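Local coordinates for protein insulinase family protease (Yersinia pestis, PDB 3GO9) that is predicted to act as a zinc-dependent peptidase of the insulinase (M16) family, at residues I50-I55 with A133-T138; D126-A131 with R223-Q228; D112-S117 with Q205-D210. One frame throughout, in Å; residues are numbered along the deposited sequence.

Contact 1 of 3, residues I50-I55 with A133-T138; sequences IELRLI and AWLSDT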
loop_
_atom_site.group_PDB
_atom_site.type_symbol
_atom_site.label_atom_id
_atom_site.label_comp_id
_atom_site.label_asym_id
_atom_site.label_seq_id
_atom_site.Cartn_x
_atom_site.Cartn_y
_atom_site.Cartn_z
ATOM N N ILE A 50 11.689 17.524 0.310
ATOM C CA ILE A 50 11.135 17.340 -1.047
ATOM C C ILE A 50 11.219 15.877 -1.289
ATOM O O ILE A 50 12.330 15.302 -1.271
ATOM C CB ILE A 50 11.929 18.096 -2.077
ATOM C CG1 ILE A 50 12.055 19.573 -1.732
ATOM C CG2 ILE A 50 11.393 17.895 -3.519
ATOM C CD1 ILE A 50 10.782 20.216 -1.364
ATOM N N GLU A 51 10.073 15.246 -1.610
ATOM C CA GLU A 51 10.015 13.802 -1.834
ATOM C C GLU A 51 9.893 13.474 -3.316
ATOM O O GLU A 51 9.041 14.013 -3.988
ATOM C CB GLU A 51 8.841 13.178 -1.078
ATOM C CG GLU A 51 8.882 13.394 0.437
ATOM C CD GLU A 51 10.032 12.645 1.095
ATOM O OE1 GLU A 51 10.354 11.527 0.629
ATOM O OE2 GLU A 51 10.599 13.151 2.112
ATOM N N LEU A 52 10.766 12.583 -3.800
ATOM C CA LEU A 52 10.743 12.126 -5.171
ATOM C C LEU A 52 10.562 10.610 -5.195
ATOM O O LEU A 52 11.218 9.857 -4.440
ATOM C CB LEU A 52 12.047 12.513 -5.895
ATOM C CG LEU A 52 12.358 14.002 -6.047
ATOM C CD1 LEU A 52 13.141 14.468 -4.873
ATOM C CD2 LEU A 52 13.224 14.175 -7.280
ATOM N N ARG A 53 9.729 10.121 -6.108
ATOM C CA ARG A 53 9.540 8.696 -6.259
ATOM C C ARG A 53 9.550 8.398 -7.759
ATOM O O ARG A 53 8.848 9.075 -8.525
ATOM C CB ARG A 53 8.208 8.226 -5.635
ATOM C CG ARG A 53 8.111 8.552 -4.188
ATOM C CD ARG A 53 8.924 7.645 -3.289
ATOM N NE ARG A 53 8.565 8.002 -1.921
ATOM C CZ ARG A 53 9.095 9.018 -1.240
ATOM N NH1 ARG A 53 10.096 9.721 -1.706
ATOM N NH2 ARG A 53 8.597 9.382 -0.070
ATOM N N LEU A 54 10.322 7.397 -8.175
ATOM C CA LEU A 54 10.261 6.943 -9.546
ATOM C C LEU A 54 9.764 5.542 -9.479
ATOM O O LEU A 54 10.443 4.662 -8.919
ATOM C CB LEU A 54 11.630 7.011 -10.255
ATOM C CG LEU A 54 11.656 6.474 -11.705
ATOM C CD1 LEU A 54 10.891 7.455 -12.656
ATOM C CD2 LEU A 54 13.111 6.328 -12.159
ATOM N N ILE A 55 8.577 5.321 -10.038
ATOM C CA ILE A 55 8.066 3.947 -10.204
ATOM C C ILE A 55 8.341 3.476 -11.607
ATOM O O ILE A 55 8.048 4.164 -12.610
ATOM C CB ILE A 55 6.525 3.811 -9.909
ATOM C CG1 ILE A 55 6.210 4.116 -8.478
ATOM C CG2 ILE A 55 6.058 2.321 -10.228
ATOM C CD1 ILE A 55 4.659 4.179 -8.197
ATOM N N ALA A 133 19.470 13.813 -11.685
ATOM C CA ALA A 133 20.562 13.249 -12.452
ATOM C C ALA A 133 20.727 11.766 -12.073
ATOM O O ALA A 133 20.912 10.914 -12.972
ATOM C CB ALA A 133 21.785 14.045 -12.182
ATOM N N TRP A 134 20.621 11.449 -10.781
ATOM C CA TRP A 134 20.749 10.078 -10.329
ATOM C C TRP A 134 19.592 9.258 -10.913
ATOM O O TRP A 134 19.763 8.149 -11.395
ATOM C CB TRP A 134 20.770 9.937 -8.800
ATOM C CG TRP A 134 21.049 8.539 -8.355
ATOM C CD1 TRP A 134 22.279 7.935 -8.295
ATOM C CD2 TRP A 134 20.088 7.523 -7.985
ATOM N NE1 TRP A 134 22.139 6.623 -7.867
ATOM C CE2 TRP A 134 20.811 6.370 -7.653
ATOM C CE3 TRP A 134 18.687 7.490 -7.892
ATOM C CZ2 TRP A 134 20.195 5.207 -7.249
ATOM C CZ3 TRP A 134 18.070 6.318 -7.430
ATOM C CH2 TRP A 134 18.847 5.189 -7.141
ATOM N N LEU A 135 18.398 9.825 -10.882
ATOM C CA LEU A 135 17.211 9.100 -11.349
ATOM C C LEU A 135 17.260 8.913 -12.880
ATOM O O LEU A 135 16.839 7.853 -13.387
ATOM C CB LEU A 135 15.923 9.803 -10.970
ATOM C CG LEU A 135 15.607 9.758 -9.469
ATOM C CD1 LEU A 135 14.522 10.800 -9.116
ATOM C CD2 LEU A 135 15.174 8.385 -9.002
ATOM N N SER A 136 17.733 9.922 -13.600
ATOM C CA SER A 136 17.907 9.786 -15.087
ATOM C C SER A 136 19.056 8.886 -15.492
ATOM O O SER A 136 18.939 8.126 -16.466
ATOM C CB SER A 136 17.910 11.130 -15.788
ATOM O OG SER A 136 18.921 11.996 -15.321
ATOM N N ASP A 137 20.151 8.923 -14.755
ATOM C CA ASP A 137 21.215 7.915 -14.921
ATOM C C ASP A 137 20.634 6.515 -14.742
ATOM O O ASP A 137 20.900 5.603 -15.535
ATOM C CB ASP A 137 22.350 8.071 -13.877
ATOM C CG ASP A 137 23.278 9.266 -14.076
ATOM O OD1 ASP A 137 23.220 9.978 -15.124
ATOM O OD2 ASP A 137 24.155 9.411 -13.155
ATOM N N THR A 138 19.840 6.314 -13.687
ATOM C CA THR A 138 19.319 5.005 -13.410
ATOM C C THR A 138 18.317 4.558 -14.504
ATOM O O THR A 138 18.342 3.397 -14.963
ATOM C CB THR A 138 18.625 5.040 -12.054
ATOM O OG1 THR A 138 19.584 5.351 -11.026
ATOM C CG2 THR A 138 17.998 3.727 -11.719
#
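L135 of helix 125-140 reaches down onto strand 50-56 and divides its two methyl groups between L52 and L54, alternate residues on one face of the strand. Its CB already points at the strand. With CG set beside the backbone N and anti to the carbonyl carbon (chi1 -70°), the branch point is carried between the two strand leucines. From there CD1 runs to the tip of L52, with L135 CD1 4.1 Å from L52 CD2, and the two side chains cross obliquely. The other methyl drops closer to the strand backbone, L135 CD2 lying 4.0 Å from L54 CB, so that L54 is met at the root of its side chain. Three leucines suit this place because branched, purely apolar chains can interleave in a buried layer with no hydrogen bond across it.

The residue between the two strand leucines faces the other way. R53 NH1 and NH2 both grip E51 OE1, at 3.0 and 2.9 Å, in a salt bridge lying in the guanidinium plane, and R53 NH1 also donates to the O of L52. On the helix, T138 OG1 bonds back to the W134 O at 2.8 Å and sits over the centre of the W134 ring.

Strand 50-56 is flanked in its sheet by 114-120 and 212-218. Helix 125-140 covers its leucine face, where L135 also touches F233 of helix 222-233, while helix 388-401 packs on E51, R53 and I55 across the opposite face.

Contact 2 of 3, residues D126-A131 with R223-Q228; sequences DLLKDA and RSIAAQ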
loop_
_atom_site.group_PDB
_atom_site.type_symbol
_atom_site.label_atom_id
_atom_site.label_comp_id
_atom_site.label_asym_id
_atom_site.label_seq_id
_atom_site.Cartn_x
_atom_site.Cartn_y
_atom_site.Cartn_z
ATOM N N ASP A 126 20.610 22.428 -5.615
ATOM C CA ASP A 126 21.689 21.605 -6.045
ATOM C C ASP A 126 21.350 20.156 -5.887
ATOM O O ASP A 126 21.627 19.362 -6.799
ATOM C CB ASP A 126 23.007 21.914 -5.337
ATOM C CG ASP A 126 22.921 21.935 -3.823
ATOM O OD1 ASP A 126 21.887 22.243 -3.191
ATOM O OD2 ASP A 126 24.001 21.727 -3.247
ATOM N N LEU A 127 20.768 19.811 -4.749
ATOM C CA LEU A 127 20.458 18.401 -4.490
ATOM C C LEU A 127 19.266 17.919 -5.334
ATOM O O LEU A 127 19.210 16.774 -5.753
ATOM C CB LEU A 127 20.204 18.118 -2.994
ATOM C CG LEU A 127 21.454 18.214 -2.154
ATOM C CD1 LEU A 127 21.009 18.117 -0.690
ATOM C CD2 LEU A 127 22.462 17.091 -2.544
ATOM N N LEU A 128 18.343 18.822 -5.646
ATOM C CA LEU A 128 17.274 18.481 -6.575
ATOM C C LEU A 128 17.849 18.149 -7.943
ATOM O O LEU A 128 17.465 17.139 -8.532
ATOM C CB LEU A 128 16.225 19.587 -6.639
ATOM C CG LEU A 128 15.130 19.398 -7.672
ATOM C CD1 LEU A 128 14.262 18.196 -7.373
ATOM C CD2 LEU A 128 14.274 20.656 -7.665
ATOM N N LYS A 129 18.783 18.970 -8.435
ATOM C CA LYS A 129 19.465 18.666 -9.683
ATOM C C LYS A 129 20.159 17.308 -9.611
ATOM O O LYS A 129 20.046 16.515 -10.536
ATOM C CB LYS A 129 20.473 19.770 -10.045
ATOM C CG LYS A 129 21.348 19.451 -11.230
ATOM C CD LYS A 129 22.099 20.681 -11.764
ATOM C CE LYS A 129 23.316 20.277 -12.672
ATOM N NZ LYS A 129 24.543 21.122 -12.425
ATOM N N ASP A 130 20.873 17.052 -8.528
ATOM C CA ASP A 130 21.599 15.784 -8.350
ATOM C C ASP A 130 20.624 14.628 -8.319
ATOM O O ASP A 130 20.880 13.567 -8.921
ATOM C CB ASP A 130 22.443 15.757 -7.102
ATOM C CG ASP A 130 23.618 16.727 -7.160
ATOM O OD1 ASP A 130 23.946 17.189 -8.267
ATOM O OD2 ASP A 130 24.190 17.001 -6.066
ATOM N N ALA A 131 19.521 14.797 -7.603
ATOM C CA ALA A 131 18.522 13.729 -7.531
ATOM C C ALA A 131 17.978 13.369 -8.919
ATOM O O ALA A 131 17.843 12.207 -9.287
ATOM C CB ALA A 131 17.376 14.090 -6.603
ATOM N N ARG A 223 7.104 25.459 -12.252
ATOM C CA ARG A 223 7.463 25.798 -13.621
ATOM C C ARG A 223 8.864 25.300 -13.914
ATOM O O ARG A 223 9.080 24.621 -14.964
ATOM C CB ARG A 223 7.315 27.321 -13.881
ATOM C CG ARG A 223 7.541 27.685 -15.361
ATOM C CD ARG A 223 7.273 29.184 -15.578
ATOM N NE ARG A 223 8.186 29.911 -14.709
ATOM C CZ ARG A 223 7.894 31.018 -14.011
ATOM N NH1 ARG A 223 8.833 31.521 -13.239
ATOM N NH2 ARG A 223 6.716 31.619 -14.063
ATOM N N SER A 224 9.823 25.580 -13.046
ATOM C CA SER A 224 11.183 25.116 -13.316
ATOM C C SER A 224 11.329 23.612 -13.193
ATOM O O SER A 224 12.052 23.025 -13.973
ATOM C CB SER A 224 12.272 25.829 -12.498
ATOM O OG SER A 224 12.196 25.577 -11.123
ATOM N N ILE A 225 10.620 22.982 -12.263
ATOM C CA ILE A 225 10.829 21.558 -12.105
ATOM C C ILE A 225 10.222 20.786 -13.286
ATOM O O ILE A 225 10.824 19.796 -13.711
ATOM C CB ILE A 225 10.342 21.065 -10.705
ATOM C CG1 ILE A 225 11.151 19.835 -10.292
ATOM C CG2 ILE A 225 8.869 20.924 -10.716
ATOM C CD1 ILE A 225 10.563 19.008 -9.144
ATOM N N ALA A 226 9.084 21.238 -13.841
ATOM C CA ALA A 226 8.519 20.607 -15.053
ATOM C C ALA A 226 9.588 20.672 -16.128
ATOM O O ALA A 226 9.823 19.680 -16.820
ATOM C CB ALA A 226 7.223 21.267 -15.531
ATOM N N ALA A 227 10.234 21.827 -16.294
ATOM C CA ALA A 227 11.254 21.933 -17.321
ATOM C C ALA A 227 12.447 21.044 -17.049
ATOM O O ALA A 227 12.972 20.445 -17.957
ATOM C CB ALA A 227 11.684 23.391 -17.540
ATOM N N GLN A 228 12.836 20.903 -15.782
ATOM C CA GLN A 228 13.926 20.067 -15.450
ATOM C C GLN A 228 13.601 18.600 -15.684
ATOM O O GLN A 228 14.474 17.798 -16.059
ATOM C CB GLN A 228 14.237 20.231 -13.987
ATOM C CG GLN A 228 14.944 21.477 -13.678
ATOM C CD GLN A 228 15.203 21.513 -12.196
ATOM O OE1 GLN A 228 14.307 21.791 -11.450
ATOM N NE2 GLN A 228 16.404 21.087 -11.770
#
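L128 and I225 meet at about a right angle, each projecting from its helix into the groove between the two. The forked end of L128 straddles the end of I225: L128 CD1 lies 4.2 Å from I225 CD1, and L128 CD2 is equally far, 4.2 Å, from I225 CG1. L128 reaches this far because its CG stands anti to the backbone N (chi1 175°). I225 extends its longer branch toward the leucine, which leaves CG2 in the crowded position between the backbone N and the carbonyl carbon.

Q228, one turn further along, comes at L128 on a slant and closes the more exposed side. Its amide comes up to the neighbouring helix, with Q228 OE1 4.0 Å from L128 CD2 and Q228 NE2 4.4 Å from K129 CA. These are packing contacts only. A glutamine suits such a rim: the methylenes span the distance, and the amide at the end lies against L128 and K129 near the solvent-accessible edge. K129 sends its ammonium end away from the contact.

The segment axes approach no closer than 11.8 Å and their directions differ by 27°, a spacing bridged here by the ends of L128, I225 and Q228. On the sheet side, L128 rests on L120 and I225 on L39, both on strands of one sheet. Two roughly parallel helices side by side on a beta sheet fit the layered alpha/beta fold of M16 family domains, with helices packed on one face of the sheet.

Contact 3 of 3, residues D112-S117 with Q205-D210; sequences DFTLYS and QWYTPD
Y116 and Y207 join the sheet of this alpha/beta domain to the chain just beyond helix 196-206, where Y207 is the first residue to leave helical geometry and forms the centre of an inverse gamma turn.

The polar contact is a hydrogen bond between two phenols that come from opposite directions: Y116 OH lies 2.7 Å from Y207 OH, and either could be the donor. Each hydroxyl sits at the edge of the other ring, near its plane. Tyrosine suits both places, since a long flat ring spans the gap and ends in a group that can donate and accept a hydrogen bond. Y116 starts from the strand with CG beside the backbone N (chi1 -66°), on the face that helix 125-140 covers.

Van der Waals contacts lie beside it. Y116 CE2 and Y207 CE2 approach to 4.1 Å, and T114 sets methyl against hydroxyl, with T114 CG2 3.7 Å from Y207 OH. T114 and Y207 run at about a right angle.

Within 205-210, T208 OG1 donates to D210 OD1 at 2.6 Å, which ties the turn to the short 3-10 segment after it, while R240 bonds to the carbonyl oxygen of W206.

The last link is through water. T114 OG1, which also bonds to the carbonyl oxygen of T58, accepts from a water at 2.8 Å; that water's oxygen lies 2.6 Å from Y207 OH, in the plane of the tyrosine ring.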
loop_
_atom_site.group_PDB
_atom_site.type_symbol
_atom_site.label_atom_id
_atom_site.label_comp_id
_atom_site.label_asym_id
_atom_site.label_seq_id
_atom_site.Cartn_x
_atom_site.Cartn_y
_atom_site.Cartn_z
ATOM N N ASP A 112 5.611 -6.562 -9.565
ATOM C CA ASP A 112 5.227 -5.798 -10.743
ATOM C C ASP A 112 5.695 -4.367 -10.772
ATOM O O ASP A 112 5.330 -3.634 -11.682
ATOM C CB ASP A 112 3.710 -5.875 -11.032
ATOM C CG ASP A 112 2.846 -5.229 -10.012
ATOM O OD1 ASP A 112 3.379 -4.645 -9.058
ATOM O OD2 ASP A 112 1.589 -5.366 -10.165
ATOM N N PHE A 113 6.572 -4.014 -9.846
ATOM C CA PHE A 113 7.168 -2.697 -9.832
ATOM C C PHE A 113 8.505 -2.664 -9.133
ATOM O O PHE A 113 8.844 -3.526 -8.321
ATOM C CB PHE A 113 6.224 -1.623 -9.214
ATOM C CG PHE A 113 6.075 -1.720 -7.745
ATOM C CD1 PHE A 113 6.934 -1.026 -6.876
ATOM C CD2 PHE A 113 5.055 -2.516 -7.180
ATOM C CE1 PHE A 113 6.774 -1.108 -5.505
ATOM C CE2 PHE A 113 4.943 -2.642 -5.782
ATOM C CZ PHE A 113 5.745 -1.925 -4.968
ATOM N N THR A 114 9.255 -1.613 -9.463
ATOM C CA THR A 114 10.408 -1.130 -8.680
ATOM C C THR A 114 10.162 0.330 -8.333
ATOM O O THR A 114 9.794 1.136 -9.204
ATOM C CB THR A 114 11.652 -1.233 -9.546
ATOM O OG1 THR A 114 11.855 -2.622 -9.843
ATOM C CG2 THR A 114 12.928 -0.748 -8.860
ATOM N N LEU A 115 10.442 0.715 -7.101
ATOM C CA LEU A 115 10.183 2.069 -6.619
ATOM C C LEU A 115 11.491 2.626 -6.093
ATOM O O LEU A 115 12.049 2.072 -5.105
ATOM C CB LEU A 115 9.159 2.037 -5.479
ATOM C CG LEU A 115 8.932 3.363 -4.723
ATOM C CD1 LEU A 115 8.282 4.333 -5.664
ATOM C CD2 LEU A 115 8.050 3.188 -3.476
ATOM N N TYR A 116 11.977 3.721 -6.729
ATOM C CA TYR A 116 13.145 4.474 -6.265
ATOM C C TYR A 116 12.674 5.662 -5.442
ATOM O O TYR A 116 11.746 6.353 -5.837
ATOM C CB TYR A 116 13.971 4.992 -7.448
ATOM C CG TYR A 116 14.615 3.872 -8.257
ATOM C CD1 TYR A 116 15.796 3.353 -7.892
ATOM C CD2 TYR A 116 13.960 3.299 -9.359
ATOM C CE1 TYR A 116 16.418 2.382 -8.651
ATOM C CE2 TYR A 116 14.548 2.235 -10.070
ATOM C CZ TYR A 116 15.782 1.815 -9.716
ATOM O OH TYR A 116 16.445 0.752 -10.328
ATOM N N SER A 117 13.356 5.942 -4.319
ATOM C CA SER A 117 12.900 6.979 -3.408
ATOM C C SER A 117 14.054 7.855 -2.960
ATOM O O SER A 117 15.055 7.346 -2.432
ATOM C CB SER A 117 12.221 6.401 -2.162
ATOM O OG SER A 117 11.090 5.552 -2.443
ATOM N N GLN A 205 15.264 -3.909 -22.119
ATOM C CA GLN A 205 13.939 -4.400 -22.468
ATOM C C GLN A 205 12.858 -3.812 -21.575
ATOM O O GLN A 205 11.747 -3.448 -22.048
ATOM C CB GLN A 205 13.860 -5.946 -22.410
ATOM C CG GLN A 205 12.477 -6.471 -22.746
ATOM C CD GLN A 205 12.425 -7.999 -22.854
ATOM O OE1 GLN A 205 13.450 -8.681 -22.820
ATOM N NE2 GLN A 205 11.229 -8.534 -22.966
ATOM N N TRP A 206 13.142 -3.743 -20.268
ATOM C CA TRP A 206 12.098 -3.469 -19.315
ATOM C C TRP A 206 12.160 -2.061 -18.718
ATOM O O TRP A 206 11.138 -1.575 -18.241
ATOM C CB TRP A 206 12.097 -4.530 -18.220
ATOM C CG TRP A 206 11.776 -5.862 -18.725
ATOM C CD1 TRP A 206 12.654 -6.873 -18.911
ATOM C CD2 TRP A 206 10.497 -6.361 -19.157
ATOM N NE1 TRP A 206 12.015 -7.985 -19.434
ATOM C CE2 TRP A 206 10.689 -7.703 -19.567
ATOM C CE3 TRP A 206 9.212 -5.823 -19.215
ATOM C CZ2 TRP A 206 9.650 -8.503 -20.016
ATOM C CZ3 TRP A 206 8.158 -6.634 -19.664
ATOM C CH2 TRP A 206 8.391 -7.967 -20.057
ATOM N N TYR A 207 13.275 -1.359 -18.811
ATOM C CA TYR A 207 13.316 0.046 -18.333
ATOM C C TYR A 207 13.067 0.952 -19.532
ATOM O O TYR A 207 14.013 1.422 -20.174
ATOM C CB TYR A 207 14.630 0.370 -17.641
ATOM C CG TYR A 207 14.681 0.054 -16.151
ATOM C CD1 TYR A 207 14.401 -1.221 -15.655
ATOM C CD2 TYR A 207 15.084 1.023 -15.216
ATOM C CE1 TYR A 207 14.462 -1.498 -14.312
ATOM C CE2 TYR A 207 15.163 0.766 -13.860
ATOM C CZ TYR A 207 14.840 -0.512 -13.392
ATOM O OH TYR A 207 14.933 -0.768 -12.020
ATOM N N THR A 208 11.777 1.112 -19.841
ATOM C CA THR A 208 11.298 1.952 -20.938
ATOM C C THR A 208 10.439 3.095 -20.353
ATOM O O THR A 208 9.771 2.903 -19.312
ATOM C CB THR A 208 10.511 1.130 -21.987
ATOM O OG1 THR A 208 9.407 0.480 -21.365
ATOM C CG2 THR A 208 11.435 -0.003 -22.580
ATOM N N PRO A 209 10.436 4.287 -20.993
ATOM C CA PRO A 209 9.814 5.478 -20.375
ATOM C C PRO A 209 8.326 5.342 -20.225
ATOM O O PRO A 209 7.722 5.941 -19.325
ATOM C CB PRO A 209 10.204 6.636 -21.292
ATOM C CG PRO A 209 10.749 5.976 -22.564
ATOM C CD PRO A 209 11.316 4.650 -22.098
ATOM N N ASP A 210 7.714 4.552 -21.128
ATOM C CA ASP A 210 6.284 4.307 -21.049
ATOM C C ASP A 210 5.848 3.461 -19.856
ATOM O O ASP A 210 4.633 3.353 -19.583
ATOM C CB ASP A 210 5.782 3.704 -22.386
ATOM C CG ASP A 210 6.390 2.352 -22.696
ATOM O OD1 ASP A 210 7.544 2.102 -22.297
ATOM O OD2 ASP A 210 5.714 1.554 -23.424
HETATM O O HOH W 1 14.222 -3.165 -11.245
#

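All three contacts belong to the same alpha/beta domain, built on the seven-stranded sheet. Along the chain the segments come in the order 50-55, 112-117, 126-131, 133-138, 205-210 and 223-228, so the pairings interlock. Contacts 1 and 2 share helix 125-140, their centres 10 Å apart, and touch where L52 CD2 meets L128 CD1. Contacts 1 and 3, with centres 11 Å apart, use adjacent strands of the sheet, and T138 packs on Y116. Contacts 2 and 3 are 20 Å apart between centres and do not touch; contact 1 lies between them. In contacts 2 and 3, the early part of the M16 inactive-domain sequence packs with the insulinase sequence that precedes it.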